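Local coordinates for protein putative glycosyltransferase (GalT1) (Streptococcus parasanguinis FW213, PDB 5HEA) that probably transfers a sugar from a nucleotide-activated donor to an acceptor, this chain being the C-terminal half of the protein, with a family 2 GT-A domain, at residues Val13-Leu24 with Asn47-Tyr55. Numbering follows the deposited sequence.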
loop_
_atom_site.group_PDB
_atom_site.type_symbol
_atom_site.label_atom_id
_atom_site.label_comp_id
_atom_site.label_asym_id
_atom_site.label_seq_id
_atom_site.Cartn_x
_atom_site.Cartn_y
_atom_site.Cartn_z
ATOM N N VAL A 13 -16.694 -19.967 11.787
ATOM C CA VAL A 13 -17.210 -20.409 10.498
ATOM C C VAL A 13 -16.596 -19.564 9.403
ATOM O O VAL A 13 -16.830 -18.354 9.339
ATOM C CB VAL A 13 -18.753 -20.287 10.431
ATOM C CG1 VAL A 13 -19.259 -20.593 9.021
ATOM C CG2 VAL A 13 -19.404 -21.216 11.437
ATOM N N TYR A 14 -15.790 -20.194 8.551
ATOM C CA TYR A 14 -15.282 -19.530 7.354
ATOM C C TYR A 14 -15.256 -20.506 6.176
ATOM O O TYR A 14 -14.481 -21.462 6.169
ATOM C CB TYR A 14 -13.893 -18.904 7.572
ATOM C CG TYR A 14 -13.441 -18.124 6.346
ATOM C CD1 TYR A 14 -14.087 -16.953 5.977
ATOM C CD2 TYR A 14 -12.402 -18.581 5.540
ATOM C CE1 TYR A 14 -13.714 -16.249 4.851
ATOM C CE2 TYR A 14 -12.015 -17.877 4.406
ATOM C CZ TYR A 14 -12.677 -16.711 4.071
ATOM O OH TYR A 14 -12.312 -15.996 2.960
ATOM N N ASN A 15 -16.137 -20.269 5.207
ATOM C CA ASN A 15 -16.183 -21.027 3.955
ATOM C C ASN A 15 -16.185 -22.540 4.144
ATOM O O ASN A 15 -15.350 -23.254 3.584
ATOM C CB ASN A 15 -15.064 -20.587 3.008
ATOM C CG ASN A 15 -15.321 -19.216 2.427
ATOM O OD1 ASN A 15 -16.330 -18.591 2.736
ATOM N ND2 ASN A 15 -14.415 -18.741 1.590
ATOM N N VAL A 16 -17.139 -23.021 4.933
ATOM C CA VAL A 16 -17.241 -24.447 5.220
ATOM C C VAL A 16 -18.596 -25.021 4.811
ATOM O O VAL A 16 -19.127 -25.922 5.469
ATOM C CB VAL A 16 -16.970 -24.725 6.720
ATOM C CG1 VAL A 16 -15.475 -24.644 7.006
ATOM C CG2 VAL A 16 -17.746 -23.738 7.605
ATOM N N GLU A 17 -19.143 -24.514 3.711
ATOM C CA GLU A 17 -20.484 -24.921 3.267
ATOM C C GLU A 17 -20.683 -26.446 3.153
ATOM O O GLU A 17 -21.779 -26.951 3.381
ATOM C CB GLU A 17 -20.863 -24.231 1.950
ATOM C CG GLU A 17 -20.174 -24.789 0.710
ATOM C CD GLU A 17 -20.557 -24.054 -0.574
ATOM O OE1 GLU A 17 -21.336 -23.073 -0.517
ATOM O OE2 GLU A 17 -20.068 -24.458 -1.650
ATOM N N LYS A 18 -19.626 -27.171 2.803
ATOM C CA LYS A 18 -19.743 -28.615 2.599
ATOM C C LYS A 18 -19.847 -29.377 3.916
ATOM O O LYS A 18 -20.361 -30.490 3.950
ATOM C CB LYS A 18 -18.558 -29.143 1.783
ATOM C CG LYS A 18 -18.517 -28.638 0.345
ATOM C CD LYS A 18 -17.394 -29.293 -0.449
ATOM C CE LYS A 18 -16.025 -28.842 0.038
ATOM N NZ LYS A 18 -14.919 -29.510 -0.706
ATOM N N TYR A 19 -19.374 -28.772 5.003
ATOM C CA TYR A 19 -19.224 -29.504 6.262
ATOM C C TYR A 19 -20.049 -28.968 7.425
ATOM O O TYR A 19 -20.199 -29.640 8.450
ATOM C CB TYR A 19 -17.753 -29.514 6.655
ATOM C CG TYR A 19 -16.866 -30.003 5.539
ATOM C CD1 TYR A 19 -16.941 -31.317 5.092
ATOM C CD2 TYR A 19 -15.959 -29.148 4.925
ATOM C CE1 TYR A 19 -16.131 -31.771 4.066
ATOM C CE2 TYR A 19 -15.148 -29.591 3.903
ATOM C CZ TYR A 19 -15.233 -30.900 3.481
ATOM O OH TYR A 19 -14.415 -31.330 2.462
ATOM N N LEU A 20 -20.589 -27.769 7.264
ATOM C CA LEU A 20 -21.235 -27.074 8.376
ATOM C C LEU A 20 -22.490 -27.781 8.903
ATOM O O LEU A 20 -22.704 -27.857 10.123
ATOM C CB LEU A 20 -21.541 -25.624 7.983
ATOM C CG LEU A 20 -22.054 -24.685 9.075
ATOM C CD1 LEU A 20 -21.094 -24.601 10.255
ATOM C CD2 LEU A 20 -22.279 -23.294 8.482
ATOM N N LYS A 21 -23.323 -28.300 8.004
ATOM C CA LYS A 21 -24.566 -28.952 8.431
ATOM C C LYS A 21 -24.277 -30.206 9.268
ATOM O O LYS A 21 -24.929 -30.457 10.280
ATOM C CB LYS A 21 -25.468 -29.313 7.226
ATOM C CG LYS A 21 -26.013 -28.115 6.429
ATOM C CD LYS A 21 -27.165 -28.512 5.481
ATOM C CE LYS A 21 -26.680 -28.894 4.079
ATOM N NZ LYS A 21 -27.789 -29.438 3.208
ATOM N N ARG A 22 -23.299 -30.995 8.838
ATOM C CA ARG A 22 -22.887 -32.163 9.604
ATOM C C ARG A 22 -22.422 -31.758 11.012
ATOM O O ARG A 22 -22.818 -32.376 12.006
ATOM C CB ARG A 22 -21.787 -32.930 8.869
ATOM C CG ARG A 22 -21.383 -34.227 9.554
ATOM C CD ARG A 22 -20.249 -34.889 8.803
ATOM N NE ARG A 22 -19.068 -34.028 8.752
ATOM C CZ ARG A 22 -18.023 -34.247 7.965
ATOM N NH1 ARG A 22 -18.008 -35.296 7.149
ATOM N NH2 ARG A 22 -16.992 -33.426 7.991
ATOM N N CYS A 23 -21.620 -30.702 11.095
ATOM C CA CYS A 23 -21.162 -30.211 12.396
ATOM C C CYS A 23 -22.342 -29.824 13.284
ATOM O O CYS A 23 -22.496 -30.337 14.395
ATOM C CB CYS A 23 -20.220 -29.017 12.221
ATOM S SG CYS A 23 -19.695 -28.275 13.800
ATOM N N LEU A 24 -23.193 -28.937 12.776
ATOM C CA LEU A 24 -24.311 -28.423 13.551
ATOM C C LEU A 24 -25.339 -29.506 13.936
ATOM O O LEU A 24 -25.872 -29.479 15.043
ATOM C CB LEU A 24 -24.978 -27.253 12.819
ATOM C CG LEU A 24 -24.079 -26.015 12.627
ATOM C CD1 LEU A 24 -24.826 -24.886 11.934
ATOM C CD2 LEU A 24 -23.503 -25.536 13.950
ATOM N N ASN A 47 -21.885 -20.406 0.867
ATOM C CA ASN A 47 -23.235 -20.453 1.440
ATOM C C ASN A 47 -23.255 -20.603 2.959
ATOM O O ASN A 47 -24.324 -20.760 3.545
ATOM C CB ASN A 47 -24.061 -21.571 0.791
ATOM C CG ASN A 47 -24.444 -21.261 -0.652
ATOM O OD1 ASN A 47 -24.913 -20.167 -0.963
ATOM N ND2 ASN A 47 -24.237 -22.228 -1.541
ATOM N N SER A 48 -22.080 -20.558 3.593
ATOM C CA SER A 48 -21.972 -20.790 5.037
ATOM C C SER A 48 -22.842 -19.846 5.865
ATOM O O SER A 48 -23.485 -20.273 6.818
ATOM C CB SER A 48 -20.517 -20.679 5.509
ATOM O OG SER A 48 -19.688 -21.639 4.876
ATOM N N SER A 49 -22.853 -18.564 5.505
ATOM C CA SER A 49 -23.629 -17.566 6.247
ATOM C C SER A 49 -25.123 -17.880 6.216
ATOM O O SER A 49 -25.824 -17.717 7.209
ATOM C CB SER A 49 -23.395 -16.168 5.671
ATOM O OG SER A 49 -23.970 -16.064 4.379
ATOM N N ILE A 50 -25.602 -18.341 5.065
ATOM C CA ILE A 50 -27.016 -18.655 4.883
ATOM C C ILE A 50 -27.363 -19.945 5.624
ATOM O O ILE A 50 -28.439 -20.069 6.210
ATOM C CB ILE A 50 -27.373 -18.744 3.367
ATOM C CG1 ILE A 50 -27.927 -17.408 2.857
ATOM C CG2 ILE A 50 -28.407 -19.820 3.090
ATOM C CD1 ILE A 50 -27.107 -16.204 3.204
ATOM N N ILE A 51 -26.437 -20.899 5.624
ATOM C CA ILE A 51 -26.616 -22.110 6.424
ATOM C C ILE A 51 -26.698 -21.762 7.918
ATOM O O ILE A 51 -27.533 -22.302 8.630
ATOM C CB ILE A 51 -25.503 -23.145 6.136
ATOM C CG1 ILE A 51 -25.692 -23.711 4.719
ATOM C CG2 ILE A 51 -25.496 -24.266 7.199
ATOM C CD1 ILE A 51 -24.454 -24.357 4.128
ATOM N N CYS A 52 -25.856 -20.838 8.382
ATOM C CA CYS A 52 -25.912 -20.398 9.777
ATOM C C CYS A 52 -27.285 -19.818 10.131
ATOM O O CYS A 52 -27.860 -20.144 11.177
ATOM C CB CYS A 52 -24.830 -19.356 10.062
ATOM S SG CYS A 52 -23.129 -20.035 10.109
ATOM N N GLU A 53 -27.794 -18.949 9.260
ATOM C CA GLU A 53 -29.093 -18.303 9.477
ATOM C C GLU A 53 -30.233 -19.308 9.549
ATOM O O GLU A 53 -31.114 -19.195 10.399
ATOM C CB GLU A 53 -29.376 -17.269 8.381
ATOM C CG GLU A 53 -28.533 -16.009 8.486
ATOM C CD GLU A 53 -28.873 -15.179 9.717
ATOM O OE1 GLU A 53 -29.973 -15.362 10.277
ATOM O OE2 GLU A 53 -28.038 -14.345 10.132
ATOM N N GLU A 54 -30.208 -20.293 8.658
ATOM C CA GLU A 54 -31.252 -21.311 8.622
ATOM C C GLU A 54 -31.281 -22.135 9.901
ATOM O O GLU A 54 -32.354 -22.435 10.408
ATOM C CB GLU A 54 -31.090 -22.218 7.406
ATOM C CG GLU A 54 -31.326 -21.512 6.081
ATOM C CD GLU A 54 -31.091 -22.423 4.884
ATOM O OE1 GLU A 54 -30.355 -23.426 5.029
ATOM O OE2 GLU A 54 -31.647 -22.136 3.800
ATOM N N TYR A 55 -30.112 -22.506 10.428
ATOM C CA TYR A 55 -30.070 -23.259 11.689
ATOM C C TYR A 55 -30.517 -22.403 12.888
ATOM O O TYR A 55 -31.188 -22.897 13.793
ATOM C CB TYR A 55 -28.681 -23.877 11.939
ATOM C CG TYR A 55 -28.494 -25.227 11.287
ATOM C CD1 TYR A 55 -28.188 -25.327 9.933
ATOM C CD2 TYR A 55 -28.643 -26.402 12.015
ATOM C CE1 TYR A 55 -28.028 -26.564 9.322
ATOM C CE2 TYR A 55 -28.488 -27.647 11.411
ATOM C CZ TYR A 55 -28.177 -27.721 10.064
ATOM O OH TYR A 55 -28.017 -28.946 9.447
#
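N47 meets E17 at the start of helix 48-58: its backbone N donates to E17 OE1 over 3.1 Å, reaching the carboxylate from the anti side and 27° out of its plane. E17 can bend back to this helix start because its CG lies between its own N and carbonyl carbon; an acid suits the place, since its negative charge would probably interact favourably with the positive N-terminal end of helix 48-58. The next residue, S48, is small enough to let the 13-24 backbone come close, and its OG receives V16 N at 2.9 Å through a bent bond (137°). D46 also hydrogen-bonds that hydroxyl, as well as E17 N, so the turn after strand 7-13 is held by both D46 and S48.

I51 brings the contact into the apolar interior, its CG2 lying 3.6 Å from L20 CD2 as the two chains run in opposite directions alongside each other, while CD1 reaches back to the E17 carbonyl. C52 is slim and apolar; its SG lies 3.7 Å from L20 CD2 and also borders V13. Y55 finishes the row: L24 CD1 sits over one ring face in a CH-pi contact, 4.1 Å from the centroid, and the K21 methylenes cross by the phenol end, where OH bonds D25.

The axes of 20-24 and 48-55 come to 10.8 Å at their closest and diverge by 30° from parallel; their helices follow the parallel strands 7-13 and 35-41 in a Rossmann-like beta-alpha-beta layout characteristic of GT-A domains; V13, L24 and C52 rest on L39 of strand 35-41, and C52 and Y55 reach strand 62-66.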